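Local coordinates for protein putative protease (Parabacteroides distasonis ATCC 8503, PDB 3KD4) that is of unknown function but is probably an exported protease, at residues A[164-169]-A[177-182]; A[53-58]-A[116-121]; A[72-77]-A[99-104]; A[262-267]-A[284-289]. All blocks are in the same frame, centred on the assembly; numbering follows the deposited sequence.

Interaction 1. Residues A[164-169]-A[177-182]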
loop_
_atom_site.group_PDB
_atom_site.type_symbol
_atom_site.label_atom_id
_atom_site.label_comp_id
_atom_site.label_asym_id
_atom_site.label_seq_id
_atom_site.Cartn_x
_atom_site.Cartn_y
_atom_site.Cartn_z
ATOM N N VAL A 164 -8.484 16.731 -17.810
ATOM C CA VAL A 164 -9.200 17.954 -17.508
ATOM C C VAL A 164 -8.224 19.052 -17.109
ATOM O O VAL A 164 -7.292 18.826 -16.359
ATOM C CB VAL A 164 -10.284 17.717 -16.426
ATOM C CG1 VAL A 164 -10.844 19.046 -15.893
ATOM C CG2 VAL A 164 -11.403 16.815 -17.019
ATOM N N LYS A 165 -8.427 20.233 -17.673
ATOM C CA LYS A 165 -7.534 21.380 -17.455
ATOM C C LYS A 165 -7.962 22.241 -16.259
ATOM O O LYS A 165 -9.148 22.426 -16.031
ATOM C CB LYS A 165 -7.539 22.240 -18.715
ATOM C CG LYS A 165 -6.914 21.564 -19.945
ATOM C CD LYS A 165 -5.376 21.494 -19.849
ATOM C CE LYS A 165 -4.861 20.235 -19.130
ATOM N NZ LYS A 165 -3.537 20.415 -18.392
ATOM N N ALA A 166 -6.978 22.726 -15.502
ATOM C CA ALA A 166 -7.165 23.660 -14.404
ATOM C C ALA A 166 -7.810 24.951 -14.885
ATOM O O ALA A 166 -7.437 25.455 -15.918
ATOM C CB ALA A 166 -5.807 23.971 -13.768
ATOM N N VAL A 167 -8.754 25.501 -14.135
ATOM C CA VAL A 167 -9.233 26.857 -14.349
ATOM C C VAL A 167 -8.719 27.720 -13.178
ATOM O O VAL A 167 -8.912 27.379 -12.015
ATOM C CB VAL A 167 -10.755 26.894 -14.432
ATOM C CG1 VAL A 167 -11.268 28.349 -14.650
ATOM C CG2 VAL A 167 -11.254 25.952 -15.584
ATOM N N GLU A 168 -8.024 28.808 -13.488
ATOM C CA GLU A 168 -7.383 29.637 -12.466
ATOM C C GLU A 168 -8.241 30.848 -12.235
ATOM O O GLU A 168 -8.754 31.391 -13.172
ATOM C CB GLU A 168 -6.003 30.108 -12.930
ATOM C CG GLU A 168 -4.979 29.010 -13.049
ATOM C CD GLU A 168 -3.657 29.497 -13.666
ATOM O OE1 GLU A 168 -3.678 30.388 -14.561
ATOM O OE2 GLU A 168 -2.589 28.975 -13.257
ATOM N N GLU A 169 -8.391 31.277 -10.988
ATOM C CA GLU A 169 -9.263 32.373 -10.671
ATOM C C GLU A 169 -8.669 33.073 -9.453
ATOM O O GLU A 169 -8.491 32.450 -8.406
ATOM C CB GLU A 169 -10.629 31.803 -10.348
ATOM C CG GLU A 169 -11.669 32.780 -9.947
ATOM C CD GLU A 169 -12.998 32.103 -9.745
ATOM O OE1 GLU A 169 -13.066 30.887 -10.048
ATOM O OE2 GLU A 169 -13.964 32.755 -9.282
ATOM N N VAL A 177 -7.515 27.624 -7.871
ATOM C CA VAL A 177 -7.517 26.811 -9.053
ATOM C C VAL A 177 -8.562 25.715 -8.849
ATOM O O VAL A 177 -8.708 25.174 -7.736
ATOM C CB VAL A 177 -6.114 26.238 -9.358
ATOM C CG1 VAL A 177 -5.567 25.465 -8.181
ATOM C CG2 VAL A 177 -6.127 25.369 -10.581
ATOM N N HIS A 178 -9.307 25.425 -9.898
ATOM C CA HIS A 178 -10.324 24.419 -9.809
ATOM C C HIS A 178 -10.397 23.563 -11.048
ATOM O O HIS A 178 -9.968 23.985 -12.127
ATOM C CB HIS A 178 -11.705 25.006 -9.440
ATOM C CG HIS A 178 -12.263 25.989 -10.420
ATOM N ND1 HIS A 178 -12.053 27.352 -10.327
ATOM C CD2 HIS A 178 -13.075 25.810 -11.493
ATOM C CE1 HIS A 178 -12.699 27.964 -11.305
ATOM N NE2 HIS A 178 -13.316 27.054 -12.035
ATOM N N TRP A 179 -10.922 22.350 -10.867
ATOM C CA TRP A 179 -11.150 21.444 -11.968
ATOM C C TRP A 179 -12.558 20.837 -11.837
ATOM O O TRP A 179 -13.033 20.638 -10.716
ATOM C CB TRP A 179 -10.147 20.288 -11.905
ATOM C CG TRP A 179 -8.710 20.593 -11.952
ATOM C CD1 TRP A 179 -7.875 20.322 -12.990
ATOM C CD2 TRP A 179 -7.877 21.131 -10.897
ATOM N NE1 TRP A 179 -6.591 20.680 -12.674
ATOM C CE2 TRP A 179 -6.552 21.163 -11.395
ATOM C CE3 TRP A 179 -8.113 21.568 -9.599
ATOM C CZ2 TRP A 179 -5.477 21.657 -10.648
ATOM C CZ3 TRP A 179 -7.045 22.057 -8.846
ATOM C CH2 TRP A 179 -5.745 22.104 -9.377
ATOM N N THR A 180 -13.160 20.455 -12.976
ATOM C CA THR A 180 -14.427 19.743 -12.976
ATOM C C THR A 180 -14.305 18.468 -13.794
ATOM O O THR A 180 -13.972 18.503 -14.978
ATOM C CB THR A 180 -15.554 20.622 -13.486
ATOM O OG1 THR A 180 -15.646 21.776 -12.642
ATOM C CG2 THR A 180 -16.915 19.870 -13.436
ATOM N N LEU A 181 -14.453 17.314 -13.142
ATOM C CA LEU A 181 -14.386 16.036 -13.859
ATOM C C LEU A 181 -15.812 15.490 -13.945
ATOM O O LEU A 181 -16.620 15.697 -13.032
ATOM C CB LEU A 181 -13.468 15.055 -13.136
ATOM C CG LEU A 181 -11.978 15.348 -12.895
ATOM C CD1 LEU A 181 -11.731 16.434 -11.829
ATOM C CD2 LEU A 181 -11.275 14.030 -12.493
ATOM N N ARG A 182 -16.150 14.850 -15.064
ATOM C CA ARG A 182 -17.465 14.284 -15.252
ATOM C C ARG A 182 -17.382 12.837 -15.634
ATOM O O ARG A 182 -16.475 12.412 -16.339
ATOM C CB ARG A 182 -18.230 15.044 -16.320
ATOM C CG ARG A 182 -18.327 16.528 -15.974
ATOM C CD ARG A 182 -19.170 17.285 -16.961
ATOM N NE ARG A 182 -19.255 18.676 -16.547
ATOM C CZ ARG A 182 -20.065 19.128 -15.590
ATOM N NH1 ARG A 182 -20.917 18.325 -14.961
ATOM N NH2 ARG A 182 -20.040 20.403 -15.268
HETATM O O HOH W 1 -12.048 22.000 -15.177
#
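Ala-166 fits against one face of the Trp-179 indole, in the angle between that face and Val-177 CG2. Its CA sits 3.8 Å from the centroid of the Trp-179 five-membered ring and over the ring face, a CH-pi contact. CB of Ala-166 spreads over the same face toward the rim and meets Val-177 CG2 at 3.5 Å, tighter than usual for two methyls, so Ala-166 is wedged between the valine and the indole. Val-164 lies farther along: its carbonyl oxygen comes in the indole plane at the edge by CD1, and its CG1 lies 3.3 Å from Thr-180 O. On the other face of the sheet Val-167 covers the His-178 imidazole, CB standing 3.8 Å from the ring centroid. The imidazole reaches this position because chi1 of 61° sets CG between the backbone N and the carbonyl carbon. At the ring edge, Glu-169 OE1 approaches His-178 CE1 at 3.2 Å, with carboxylate and ring planes 72° apart.

Strands 167-171 and 174-184 form an antiparallel beta hairpin at one border of the eight-stranded sheet, and Val-167 and His-178 are a hydrogen-bonded pair of it. Val-167 N gives a nearly straight bond to His-178 O (2.8 Å), and His-178 N returns one to Val-167 O. Toward Val-164 the backbones diverge, and a water accepts from Thr-180 N at 2.9 Å and donates to Lys-165 O. Strand 156-160 touches Trp-179 and Leu-181. The chemistry implies an amphipathic edge: apolar packing around the indole, and a carboxylate near CE1 that, without a hydrogen bond, might at most mildly favour a protonated imidazole.

Interaction 2. Residues A[53-58]-A[116-121]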
loop_
_atom_site.group_PDB
_atom_site.type_symbol
_atom_site.label_atom_id
_atom_site.label_comp_id
_atom_site.label_asym_id
_atom_site.label_seq_id
_atom_site.Cartn_x
_atom_site.Cartn_y
_atom_site.Cartn_z
ATOM N N ASP A 53 -6.537 17.867 18.678
ATOM C CA ASP A 53 -5.557 18.799 19.229
ATOM C C ASP A 53 -5.367 20.033 18.323
ATOM O O ASP A 53 -5.003 21.087 18.814
ATOM C CB ASP A 53 -4.219 18.139 19.434
ATOM C CG ASP A 53 -4.219 17.118 20.562
ATOM O OD1 ASP A 53 -5.165 17.062 21.368
ATOM O OD2 ASP A 53 -3.252 16.338 20.605
ATOM N N PHE A 54 -5.592 19.896 17.016
ATOM C CA PHE A 54 -5.444 21.029 16.102
ATOM C C PHE A 54 -6.583 21.195 15.126
ATOM O O PHE A 54 -6.599 22.179 14.349
ATOM C CB PHE A 54 -4.161 20.858 15.290
ATOM C CG PHE A 54 -2.902 20.873 16.136
ATOM C CD1 PHE A 54 -2.449 19.725 16.755
ATOM C CD2 PHE A 54 -2.185 22.048 16.312
ATOM C CE1 PHE A 54 -1.294 19.757 17.563
ATOM C CE2 PHE A 54 -1.023 22.067 17.109
ATOM C CZ PHE A 54 -0.592 20.932 17.718
ATOM N N GLN A 55 -7.539 20.262 15.125
ATOM C CA GLN A 55 -8.598 20.319 14.129
ATOM C C GLN A 55 -9.970 20.316 14.747
ATOM O O GLN A 55 -10.204 19.679 15.781
ATOM C CB GLN A 55 -8.490 19.154 13.142
ATOM C CG GLN A 55 -7.124 19.073 12.473
ATOM C CD GLN A 55 -7.011 17.963 11.459
ATOM O OE1 GLN A 55 -7.278 16.804 11.758
ATOM N NE2 GLN A 55 -6.608 18.316 10.248
ATOM N N THR A 56 -10.900 20.980 14.085
ATOM C CA THR A 56 -12.297 20.803 14.467
ATOM C C THR A 56 -13.130 20.403 13.262
ATOM O O THR A 56 -12.868 20.795 12.109
ATOM C CB THR A 56 -12.905 22.033 15.103
ATOM O OG1 THR A 56 -12.849 23.108 14.163
ATOM C CG2 THR A 56 -12.179 22.380 16.398
ATOM N N LEU A 57 -14.105 19.556 13.543
ATOM C CA LEU A 57 -15.029 19.035 12.549
ATOM C C LEU A 57 -16.300 19.831 12.603
ATOM O O LEU A 57 -16.880 19.988 13.658
ATOM C CB LEU A 57 -15.357 17.572 12.824
ATOM C CG LEU A 57 -16.389 16.871 11.916
ATOM C CD1 LEU A 57 -15.965 16.866 10.465
ATOM C CD2 LEU A 57 -16.590 15.403 12.448
ATOM N N LYS A 58 -16.732 20.352 11.475
ATOM C CA LYS A 58 -17.985 21.067 11.416
ATOM C C LYS A 58 -18.884 20.418 10.385
ATOM O O LYS A 58 -18.541 20.345 9.196
ATOM C CB LYS A 58 -17.678 22.494 11.026
ATOM C CG LYS A 58 -18.829 23.333 10.633
ATOM C CD LYS A 58 -19.849 23.473 11.734
ATOM C CE LYS A 58 -20.831 24.602 11.391
ATOM N NZ LYS A 58 -20.065 25.768 10.797
ATOM N N TYR A 116 -19.291 18.625 5.027
ATOM C CA TYR A 116 -18.566 18.944 6.253
ATOM C C TYR A 116 -17.247 19.621 5.971
ATOM O O TYR A 116 -16.692 19.496 4.856
ATOM C CB TYR A 116 -18.314 17.693 7.108
ATOM C CG TYR A 116 -17.316 16.732 6.535
ATOM C CD1 TYR A 116 -17.712 15.712 5.690
ATOM C CD2 TYR A 116 -15.958 16.849 6.834
ATOM C CE1 TYR A 116 -16.783 14.815 5.142
ATOM C CE2 TYR A 116 -15.026 15.961 6.305
ATOM C CZ TYR A 116 -15.441 14.957 5.453
ATOM O OH TYR A 116 -14.493 14.094 4.951
ATOM N N SER A 117 -16.720 20.276 7.001
ATOM C CA SER A 117 -15.374 20.824 6.967
ATOM C C SER A 117 -14.544 20.320 8.120
ATOM O O SER A 117 -15.049 20.114 9.242
ATOM C CB SER A 117 -15.366 22.343 7.056
ATOM O OG SER A 117 -16.005 22.951 5.947
ATOM N N ILE A 118 -13.257 20.207 7.855
ATOM C CA ILE A 118 -12.242 20.043 8.874
ATOM C C ILE A 118 -11.419 21.343 8.856
ATOM O O ILE A 118 -10.854 21.718 7.826
ATOM C CB ILE A 118 -11.354 18.838 8.579
ATOM C CG1 ILE A 118 -12.215 17.559 8.621
ATOM C CG2 ILE A 118 -10.174 18.808 9.585
ATOM C CD1 ILE A 118 -11.475 16.283 8.145
ATOM N N ILE A 119 -11.389 22.032 9.994
ATOM C CA ILE A 119 -10.696 23.297 10.134
ATOM C C ILE A 119 -9.453 23.058 10.978
ATOM O O ILE A 119 -9.548 22.572 12.101
ATOM C CB ILE A 119 -11.598 24.339 10.759
ATOM C CG1 ILE A 119 -12.817 24.557 9.840
ATOM C CG2 ILE A 119 -10.817 25.686 11.001
ATOM C CD1 ILE A 119 -14.044 24.800 10.574
ATOM N N THR A 120 -8.303 23.403 10.426
ATOM C CA THR A 120 -7.003 23.155 11.085
ATOM C C THR A 120 -6.413 24.485 11.513
ATOM O O THR A 120 -6.265 25.409 10.704
ATOM C CB THR A 120 -6.058 22.454 10.145
ATOM O OG1 THR A 120 -6.658 21.215 9.715
ATOM C CG2 THR A 120 -4.730 22.174 10.801
ATOM N N LYS A 121 -6.083 24.581 12.784
ATOM C CA LYS A 121 -5.491 25.794 13.330
ATOM C C LYS A 121 -4.035 25.989 12.886
ATOM O O LYS A 121 -3.405 25.051 12.424
ATOM C CB LYS A 121 -5.665 25.811 14.851
ATOM C CG LYS A 121 -4.740 24.913 15.634
ATOM C CD LYS A 121 -5.185 25.011 17.130
ATOM C CE LYS A 121 -4.115 24.604 18.111
ATOM N NZ LYS A 121 -4.700 24.652 19.505
HETATM O O HOH W 2 -3.167 22.366 20.754
HETATM O O HOH W 3 -7.035 23.720 19.859
#
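The Phe-54 ring is approached obliquely by Lys-121, whose CE lies 3.7 Å from Phe-54 CD2, while a water stands above one face toward the rim; Tyr-124 also stacks with this ring. At the other end, the Tyr-116 ring has Ile-118 CG1 at its edge, in plane, and Leu-57 CD1 comes obliquely to its CD2 at 3.6 Å. Between these rings, strands 55-65 and 111-120 run antiparallel as neighbours in the mixed eight-stranded sheet of the DUF3857 region. Thr-56 with Ile-119 and Lys-58 with Ser-117 are hydrogen-bonded pairs, each closed by two backbone bonds; Gln-55 with Thr-120 and Leu-57 with Ile-118 are the non-hydrogen-bonded pairs between and beside them. Lys-121 N adds a further bond to Phe-54 O just past the strand ends.

Lys-121 carries its extended chain back at a slant across Phe-54 because chi1 of 76° puts CG between the backbone N and the carbonyl carbon. Its NZ stops 3.6 Å from Asp-53 O and is joined to that carbonyl by a bridging water, 3.0 Å from Lys-121 NZ.

One face of the pairing carries Gln-55, Leu-57, Ile-118 and Thr-120; strand 45-50 packs on Gln-55, Leu-57 and Tyr-116 through Ile-48 and Tyr-50. On the face of Thr-56 and Ile-119, Ser-117 OG is gripped by Glu-24 and His-60. Gln-55 and Thr-120 run abreast on the same face, and the amide is fixed at both ends: OE1 accepts from Asn-51 N, and NE2 donates to Thr-120 OG1 at 2.9 Å, with the hydroxyl oxygen close to the amide plane.

Interaction 3. Residues A[72-77]-A[99-104]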
loop_
_atom_site.group_PDB
_atom_site.type_symbol
_atom_site.label_atom_id
_atom_site.label_comp_id
_atom_site.label_asym_id
_atom_site.label_seq_id
_atom_site.Cartn_x
_atom_site.Cartn_y
_atom_site.Cartn_z
ATOM N N VAL A 72 -34.914 13.346 5.225
ATOM C CA VAL A 72 -34.705 12.767 6.543
ATOM C C VAL A 72 -33.358 13.253 7.069
ATOM O O VAL A 72 -32.276 12.793 6.644
ATOM C CB VAL A 72 -34.772 11.212 6.515
ATOM C CG1 VAL A 72 -34.686 10.627 7.944
ATOM C CG2 VAL A 72 -36.052 10.718 5.817
ATOM N N LYS A 73 -33.432 14.212 7.991
ATOM C CA LYS A 73 -32.261 14.833 8.580
ATOM C C LYS A 73 -31.606 13.845 9.555
ATOM O O LYS A 73 -32.268 13.239 10.330
ATOM C CB LYS A 73 -32.690 16.123 9.313
ATOM C CG LYS A 73 -31.568 16.895 10.021
ATOM C CD LYS A 73 -32.132 18.166 10.678
ATOM C CE LYS A 73 -31.099 19.128 11.200
ATOM N NZ LYS A 73 -31.737 20.509 11.560
ATOM N N THR A 74 -30.297 13.713 9.520
ATOM C CA THR A 74 -29.598 12.841 10.415
ATOM C C THR A 74 -29.768 13.318 11.859
ATOM O O THR A 74 -29.424 14.472 12.164
ATOM C CB THR A 74 -28.101 12.767 10.049
ATOM O OG1 THR A 74 -27.988 12.534 8.642
ATOM C CG2 THR A 74 -27.371 11.625 10.810
ATOM N N PRO A 75 -30.328 12.459 12.746
ATOM C CA PRO A 75 -30.533 12.895 14.126
ATOM C C PRO A 75 -29.216 12.893 14.870
ATOM O O PRO A 75 -28.256 12.241 14.429
ATOM C CB PRO A 75 -31.490 11.832 14.700
ATOM C CG PRO A 75 -31.106 10.568 13.989
ATOM C CD PRO A 75 -30.737 11.055 12.544
ATOM N N ASP A 76 -29.160 13.658 15.957
ATOM C CA ASP A 76 -27.944 13.758 16.772
ATOM C C ASP A 76 -27.399 12.402 17.204
ATOM O O ASP A 76 -26.198 12.179 17.175
ATOM C CB ASP A 76 -28.219 14.600 18.006
ATOM C CG ASP A 76 -28.357 16.109 17.681
ATOM O OD1 ASP A 76 -28.091 16.559 16.536
ATOM O OD2 ASP A 76 -28.737 16.850 18.599
ATOM N N ASN A 77 -28.280 11.486 17.580
ATOM C CA ASN A 77 -27.829 10.182 18.068
ATOM C C ASN A 77 -27.299 9.245 16.968
ATOM O O ASN A 77 -26.854 8.164 17.264
ATOM C CB ASN A 77 -28.921 9.514 18.910
ATOM C CG ASN A 77 -30.170 9.226 18.124
ATOM O OD1 ASN A 77 -30.159 9.200 16.887
ATOM N ND2 ASN A 77 -31.279 8.982 18.845
HETATM N N MSE A 99 -15.355 10.347 13.437
HETATM C CA MSE A 99 -16.784 10.566 13.512
HETATM C C MSE A 99 -17.438 9.577 12.546
HETATM O O MSE A 99 -17.090 9.562 11.353
HETATM C CB MSE A 99 -17.162 11.988 13.061
HETATM C CG MSE A 99 -18.681 12.176 12.911
HETATM SE SE MSE A 99 -19.547 12.080 14.569
HETATM C CE MSE A 99 -19.098 13.835 15.310
ATOM N N VAL A 100 -18.369 8.780 13.061
ATOM C CA VAL A 100 -19.159 7.863 12.234
ATOM C C VAL A 100 -20.553 8.473 12.114
ATOM O O VAL A 100 -21.236 8.715 13.116
ATOM C CB VAL A 100 -19.240 6.460 12.868
ATOM C CG1 VAL A 100 -20.134 5.503 12.007
ATOM C CG2 VAL A 100 -17.793 5.900 13.076
ATOM N N VAL A 101 -20.946 8.796 10.889
ATOM C CA VAL A 101 -22.274 9.312 10.588
ATOM C C VAL A 101 -23.113 8.128 10.089
ATOM O O VAL A 101 -22.800 7.556 9.047
ATOM C CB VAL A 101 -22.197 10.381 9.507
ATOM C CG1 VAL A 101 -23.561 11.015 9.264
ATOM C CG2 VAL A 101 -21.150 11.470 9.885
ATOM N N VAL A 102 -24.163 7.770 10.815
ATOM C CA VAL A 102 -25.045 6.670 10.389
ATOM C C VAL A 102 -26.173 7.281 9.575
ATOM O O VAL A 102 -26.956 8.081 10.080
ATOM C CB VAL A 102 -25.617 5.876 11.580
ATOM C CG1 VAL A 102 -26.673 4.823 11.089
ATOM C CG2 VAL A 102 -24.478 5.197 12.376
ATOM N N HIS A 103 -26.216 6.949 8.296
ATOM C CA HIS A 103 -27.193 7.545 7.409
ATOM C C HIS A 103 -28.547 6.927 7.641
ATOM O O HIS A 103 -28.705 5.695 7.546
ATOM C CB HIS A 103 -26.738 7.366 5.979
ATOM C CG HIS A 103 -25.449 8.056 5.717
ATOM N ND1 HIS A 103 -25.273 9.379 6.020
ATOM C CD2 HIS A 103 -24.254 7.603 5.266
ATOM C CE1 HIS A 103 -24.039 9.733 5.717
ATOM N NE2 HIS A 103 -23.394 8.667 5.279
ATOM N N THR A 104 -29.524 7.758 7.966
ATOM C CA THR A 104 -30.837 7.271 8.307
ATOM C C THR A 104 -31.783 7.603 7.169
ATOM O O THR A 104 -31.461 8.370 6.248
ATOM C CB THR A 104 -31.371 7.877 9.636
ATOM O OG1 THR A 104 -31.597 9.272 9.442
ATOM C CG2 THR A 104 -30.388 7.659 10.813
HETATM O O HOH W 4 -29.895 10.731 7.815
#
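Val-101 opens the contact by meeting Thr-74: Val-101 CG1 lies 4.2 Å from Thr-74 CG2, the two side chains crossing at about a right angle. Phe-79 of strand 79-82 touches both residues. At Val-102 the backbone takes over, its carbonyl O coming 3.6 Å from Thr-74 CG2. That methyl is anti to the backbone N (chi1 -48° for OG1), which turns Thr-74 OG1 toward Ser-62 OG and a bridging water.

Thr-104 then supplies most of the remaining contact. Its OG1 stands 3.7 Å from Val-72 CG1 and equally far from Pro-75 CD, while Thr-104 CG2 lies 3.8 Å from the same Pro-75 CD, so that the CD corner of the proline ring faces both threonine branches. No direct hydrogen bond spans the segments; the water joins them instead. It accepts from Thr-104 N at 3.0 Å, is bonded to Thr-74 OG1 at 2.8 Å, and gives only a weak bond to Val-72 O. Thr-104 O is held by Thr-64 OG1.

Strand ends and the loops that follow them thus pack the edge of the eight-stranded sheet, at strand 71-73, against the middle strand of the three-stranded antiparallel sheet, within the DUF3857 region.

Interaction 4. Residues A[262-267]-A[284-289]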
loop_
_atom_site.group_PDB
_atom_site.type_symbol
_atom_site.label_atom_id
_atom_site.label_comp_id
_atom_site.label_asym_id
_atom_site.label_seq_id
_atom_site.Cartn_x
_atom_site.Cartn_y
_atom_site.Cartn_z
ATOM N N CYS A 262 2.795 1.204 14.583
ATOM C CA CYS A 262 1.504 1.825 14.760
ATOM C C CYS A 262 1.164 2.566 13.469
ATOM O O CYS A 262 1.781 3.582 13.175
ATOM C CB CYS A 262 1.653 2.805 15.920
ATOM S SG CYS A 262 0.166 3.481 16.512
ATOM N N PRO A 263 0.200 2.068 12.690
ATOM C CA PRO A 263 -0.037 2.696 11.382
ATOM C C PRO A 263 -0.834 4.028 11.393
ATOM O O PRO A 263 -1.882 4.152 10.766
ATOM C CB PRO A 263 -0.741 1.585 10.606
ATOM C CG PRO A 263 -1.550 0.857 11.667
ATOM C CD PRO A 263 -0.712 0.928 12.928
ATOM N N ILE A 264 -0.290 5.042 12.032
ATOM C CA ILE A 264 -0.931 6.350 12.068
ATOM C C ILE A 264 -0.449 7.170 10.882
ATOM O O ILE A 264 0.757 7.398 10.727
ATOM C CB ILE A 264 -0.631 7.063 13.353
ATOM C CG1 ILE A 264 -1.080 6.169 14.519
ATOM C CG2 ILE A 264 -1.340 8.418 13.402
ATOM C CD1 ILE A 264 -0.473 6.559 15.778
ATOM N N PRO A 265 -1.395 7.595 10.015
ATOM C CA PRO A 265 -1.019 8.381 8.851
ATOM C C PRO A 265 -0.267 9.616 9.312
ATOM O O PRO A 265 -0.561 10.166 10.396
ATOM C CB PRO A 265 -2.372 8.786 8.228
ATOM C CG PRO A 265 -3.359 7.789 8.776
ATOM C CD PRO A 265 -2.864 7.421 10.113
HETATM N N MSE A 266 0.672 10.058 8.486
HETATM C CA MSE A 266 1.493 11.219 8.845
HETATM C C MSE A 266 0.675 12.466 9.058
HETATM O O MSE A 266 1.003 13.292 9.909
HETATM C CB MSE A 266 2.550 11.464 7.770
HETATM C CG MSE A 266 3.606 10.364 7.690
HETATM SE SE MSE A 266 5.162 10.910 6.621
HETATM C CE MSE A 266 4.328 10.853 4.849
ATOM N N ALA A 267 -0.385 12.624 8.271
ATOM C CA ALA A 267 -1.276 13.776 8.394
ATOM C C ALA A 267 -1.855 13.878 9.797
ATOM O O ALA A 267 -2.092 14.976 10.295
ATOM C CB ALA A 267 -2.422 13.691 7.374
ATOM N N TYR A 284 6.354 1.248 20.725
ATOM C CA TYR A 284 5.571 1.299 19.494
ATOM C C TYR A 284 6.018 2.559 18.766
ATOM O O TYR A 284 6.524 3.479 19.376
ATOM C CB TYR A 284 4.053 1.289 19.753
ATOM C CG TYR A 284 3.561 2.466 20.551
ATOM C CD1 TYR A 284 3.167 3.638 19.936
ATOM C CD2 TYR A 284 3.478 2.393 21.937
ATOM C CE1 TYR A 284 2.737 4.725 20.685
ATOM C CE2 TYR A 284 3.034 3.447 22.683
ATOM C CZ TYR A 284 2.668 4.615 22.066
ATOM O OH TYR A 284 2.240 5.662 22.854
ATOM N N GLY A 285 5.859 2.580 17.456
ATOM C CA GLY A 285 6.157 3.753 16.669
ATOM C C GLY A 285 5.420 3.726 15.338
ATOM O O GLY A 285 5.084 2.665 14.808
ATOM N N THR A 286 5.186 4.908 14.797
ATOM C CA THR A 286 4.666 5.048 13.439
ATOM C C THR A 286 5.782 4.657 12.498
ATOM O O THR A 286 6.927 4.624 12.910
ATOM C CB THR A 286 4.236 6.473 13.182
ATOM O OG1 THR A 286 5.395 7.319 13.143
ATOM C CG2 THR A 286 3.258 6.940 14.283
ATOM N N PRO A 287 5.458 4.340 11.225
ATOM C CA PRO A 287 6.508 4.060 10.252
ATOM C C PRO A 287 7.584 5.142 10.198
ATOM O O PRO A 287 8.764 4.829 10.114
ATOM C CB PRO A 287 5.746 3.980 8.925
ATOM C CG PRO A 287 4.378 3.439 9.353
ATOM C CD PRO A 287 4.109 4.167 10.656
ATOM N N LEU A 288 7.161 6.399 10.295
ATOM C CA LEU A 288 8.059 7.529 10.225
ATOM C C LEU A 288 8.992 7.542 11.449
ATOM O O LEU A 288 10.188 7.766 11.318
ATOM C CB LEU A 288 7.268 8.828 10.135
ATOM C CG LEU A 288 8.058 10.134 10.038
ATOM C CD1 LEU A 288 8.908 10.157 8.759
ATOM C CD2 LEU A 288 7.092 11.371 10.105
ATOM N N GLU A 289 8.425 7.319 12.623
ATOM C CA GLU A 289 9.208 7.231 13.864
ATOM C C GLU A 289 10.213 6.088 13.817
ATOM O O GLU A 289 11.365 6.245 14.216
ATOM C CB GLU A 289 8.280 7.058 15.067
ATOM C CG GLU A 289 7.612 8.353 15.500
ATOM C CD GLU A 289 6.514 8.167 16.561
ATOM O OE1 GLU A 289 6.043 7.018 16.744
ATOM O OE2 GLU A 289 6.140 9.164 17.233
#
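Gly-285 O accepts the bond from Cys-262 N at 2.7 Å. The bond is nearly straight at the hydrogen, but the donor stands 43° out of the carbonyl plane. It prolongs the parallel pairing of strands 260-261 and 284-285 just where the second strand turns into helix 287-300. That helix begins with a capping box: Thr-286, the N-cap residue, accepts from Glu-289 N through OG1, and Glu-289 OE1 receives Thr-286 N at 3.0 Å on the anti side of the carboxylate. Chi1 of 69° sets Thr-286 OG1 between the backbone N and the carbonyl carbon, facing the first turn. Arg-274 forms a salt bridge with the same Glu-289 OE1, which probably steadies the carboxylate.

On the 262-267 side, Pro-263 is the centre of an inverse gamma turn, closed by Ile-264 N bonding to Cys-262 O. This carbonyl oxygen also takes a CA-H contact from Thr-286 CA at 3.2 Å and touches Pro-287 CD. In the conformer given, Ile-264 slants past the threonine methyl, its CB 4.0 Å from Thr-286 CG2. Leu-288, which also packs on Leu-218 and Leu-222 of helix 211-222, meets selenomethionine Met-266 at about a right angle, CD2 lying 4.0 Å from SE.

In the fold
Interactions 1, 2 and 3 all reach the eight-stranded sheet: interaction 1 at the border formed by strand 167-171, interaction 3 at the opposite border, strand 71-73, with centres about 32 Å apart. Interaction 3 is nested in the chain loop closed by interaction 2, and the two touch where Leu-57 CD2 packs on Met-99 CB at 3.5 Å, bringing the three-stranded sheet against the large one. Interaction 4 belongs to a later, helix-containing part of the chain, yet its nearest atoms come within about 6 Å of interaction 2; Tyr-124 and Tyr-125 bridge the gap, touching interaction 2 and bonding to Ala-267 O, weakly from Tyr-124. No catalytic site is established near these contacts.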